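Local atomic coordinates of appr-1-p processing domain protein (Thermus aquaticus Y51MC23, PDB entry 5M31), a protein that belongs to the macro domain family, whose members share a compact alpha/beta fold with a mixed beta-sheet flanked by helices. Residues 55-58 with 59-63. Numbering follows the deposited sequence.
Sequences AYVK and ACERG
The carbonyl oxygen of Ala-55 is held by two donors: Ala-59 N closes the ordinary i to i+4 helix bond at 2.9 Å, and a water molecule donates to Ala-55 O at 2.7 Å. That water in turn accepts from Arg-62 NH2 at 2.9 Å, so the side chain of Arg-62 reaches back nearly two turns through a single bridge. The arginine chain bends at chi3 (-66°), which brings its guanidinium back beside the last turn. Lys-58 O lies 3.6 Å from the plane of the Arg-62 guanidinium, nearer its edge than its middle, with Ala-59 CA on the same face. NH2 also binds Gln-64 OE1, so the residue following the turn shares in fixing the group. Cys-60 illustrates the same i to i+4 spacing in a side-chain contact. Its sulfur sits over a face of the Tyr-56 ring, 3.8 Å from SG to the centroid and 26° off the normal, a sulfur-aromatic contact shifted toward CE1. The tyrosine ring comes under the sulfur because CG stands anti to the backbone N (chi1 159°). On the exposed side, Glu-61 crosses Val-57, OE2 lying 3.9 Å from Val-57 CG1 in a loose contact. The helix finishes in a Schellman motif: the N-H of Gly-63, at positive phi, donates to Cys-60 O at 3.0 Å, one of the motif's two bonds back into the last turn. Within the macro domain fold, the side chains of Ala-55 and Ala-59 touch Phe-71 of the edge strand 71-74, and Ala-55 meets Tyr-73 there as well. From another side of helix 50-61, Tyr-56 OH is hydrogen-bonded to Asn-32 O, just beyond the end of strand 26-31.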
ATOM      1  N   ALA A  55       5.122 -14.332   3.575  1.00 23.23           N
ATOM      2  CA  ALA A  55       4.750 -13.771   4.880  1.00 22.99           C
ATOM      3  C   ALA A  55       3.299 -13.323   4.936  1.00 21.53           C
ATOM      4  O   ALA A  55       2.586 -13.588   5.934  1.00 22.08           O
ATOM      5  CB  ALA A  55       5.672 -12.623   5.244  1.00 22.84           C
ATOM      6  N   TYR A  56       2.852 -12.714   3.842  1.00 20.34           N
ATOM      7  CA  TYR A  56       1.460 -12.276   3.685  1.00 19.69           C
ATOM      8  C   TYR A  56       0.486 -13.444   3.726  1.00 20.71           C
ATOM      9  O   TYR A  56      -0.568 -13.391   4.400  1.00 20.22           O
ATOM     10  CB  TYR A  56       1.312 -11.483   2.399  1.00 18.88           C
ATOM     11  CG  TYR A  56      -0.091 -11.396   1.860  1.00 18.36           C
ATOM     12  CD1 TYR A  56      -0.996 -10.418   2.313  1.00 17.92           C
ATOM     13  CD2 TYR A  56      -0.490 -12.252   0.875  1.00 19.12           C
ATOM     14  CE1 TYR A  56      -2.299 -10.333   1.801  1.00 18.43           C
ATOM     15  CE2 TYR A  56      -1.756 -12.189   0.381  1.00 18.90           C
ATOM     16  CZ  TYR A  56      -2.645 -11.209   0.784  1.00 18.63           C
ATOM     17  OH  TYR A  56      -3.970 -11.265   0.231  1.00 19.21           O
ATOM     18  N   VAL A  57       0.817 -14.516   3.038  1.00 21.91           N
ATOM     19  CA  VAL A  57      -0.034 -15.695   3.066  1.00 22.93           C
ATOM     20  C   VAL A  57      -0.189 -16.211   4.493  1.00 23.68           C
ATOM     21  O   VAL A  57      -1.326 -16.493   4.945  1.00 23.18           O
ATOM     22  CB  VAL A  57       0.478 -16.800   2.152  1.00 24.74           C
ATOM     23  CG1 VAL A  57      -0.217 -18.114   2.409  1.00 26.99           C
ATOM     24  CG2 VAL A  57       0.324 -16.350   0.698  1.00 24.62           C
ATOM     25  N   LYS A  58       0.925 -16.349   5.215  1.00 24.43           N
ATOM     26  CA  LYS A  58       0.862 -16.778   6.587  1.00 26.47           C
ATOM     27  C   LYS A  58       0.077 -15.814   7.488  1.00 24.73           C
ATOM     28  O   LYS A  58      -0.734 -16.288   8.312  1.00 25.67           O
ATOM     29  CB  LYS A  58       2.270 -17.010   7.136  1.00 29.52           C
ATOM     30  CG  LYS A  58       2.921 -18.242   6.533  1.00 33.63           C
ATOM     31  CD  LYS A  58       4.382 -18.344   6.946  1.00 38.14           C
ATOM     32  CE  LYS A  58       5.070 -19.561   6.322  1.00 42.24           C
ATOM     33  NZ  LYS A  58       4.761 -20.808   7.090  1.00 45.81           N
ATOM     34  N   ALA A  59       0.200 -14.503   7.261  1.00 22.78           N
ATOM     35  CA  ALA A  59      -0.520 -13.515   8.075  1.00 22.45           C
ATOM     36  C   ALA A  59      -2.027 -13.637   7.808  1.00 22.69           C
ATOM     37  O   ALA A  59      -2.887 -13.523   8.712  1.00 23.21           O
ATOM     38  CB  ALA A  59      -0.066 -12.123   7.775  1.00 21.65           C
ATOM     39  N   CYS A  60      -2.362 -13.873   6.549  1.00 22.76           N
ATOM     40  CA  CYS A  60      -3.803 -14.090   6.236  1.00 23.65           C
ATOM     41  C   CYS A  60      -4.333 -15.363   6.903  1.00 26.38           C
ATOM     42  O   CYS A  60      -5.499 -15.408   7.317  1.00 26.86           O
ATOM     43  CB  CYS A  60      -4.045 -14.140   4.725  1.00 23.53           C
ATOM     44  SG  CYS A  60      -3.890 -12.573   3.821  1.00 22.93           S
ATOM     45  N   GLU A  61      -3.554 -16.440   6.893  1.00 28.66           N
ATOM     46  CA  GLU A  61      -3.990 -17.702   7.539  1.00 33.44           C
ATOM     47  C   GLU A  61      -4.262 -17.492   9.019  1.00 33.15           C
ATOM     48  O   GLU A  61      -5.181 -18.105   9.588  1.00 34.66           O
ATOM     49  CB  GLU A  61      -2.947 -18.810   7.302  1.00 37.71           C
ATOM     50  CG  GLU A  61      -2.972 -19.306   5.852  1.00 40.76           C
ATOM     51  CD  GLU A  61      -1.807 -20.236   5.450  1.00 45.28           C
ATOM     52  OE1 GLU A  61      -0.738 -20.243   6.112  1.00 46.68           O
ATOM     53  OE2 GLU A  61      -1.985 -20.951   4.423  1.00 48.95           O
ATOM     54  N   ARG A  62      -3.510 -16.585   9.628  1.00 33.22           N
ATOM     55  CA  ARG A  62      -3.688 -16.236  11.028  1.00 35.95           C
ATOM     56  C   ARG A  62      -4.843 -15.272  11.294  1.00 35.61           C
ATOM     57  O   ARG A  62      -5.141 -15.010  12.447  1.00 38.91           O
ATOM     58  CB  ARG A  62      -2.426 -15.609  11.586  1.00 37.18           C
ATOM     59  CG  ARG A  62      -1.234 -16.520  11.642  1.00 40.09           C
ATOM     60  CD  ARG A  62      -0.134 -15.882  12.487  1.00 41.59           C
ATOM     61  NE  ARG A  62       0.454 -14.654  11.919  1.00 41.94           N
ATOM     62  CZ  ARG A  62       1.522 -14.612  11.098  1.00 41.06           C
ATOM     63  NH1 ARG A  62       2.119 -15.738  10.679  1.00 43.73           N
ATOM     64  NH2 ARG A  62       2.009 -13.443  10.703  1.00 37.34           N
ATOM     65  N   GLY A  63      -5.451 -14.710  10.260  1.00 33.45           N
ATOM     66  CA  GLY A  63      -6.499 -13.693  10.430  1.00 33.69           C
ATOM     67  C   GLY A  63      -5.963 -12.300  10.758  1.00 32.05           C
ATOM     68  O   GLY A  63      -6.732 -11.392  11.131  1.00 31.54           O
TER
HETATM   69  O   HOH W   1       3.719 -13.582   8.405  1.00 28.08           O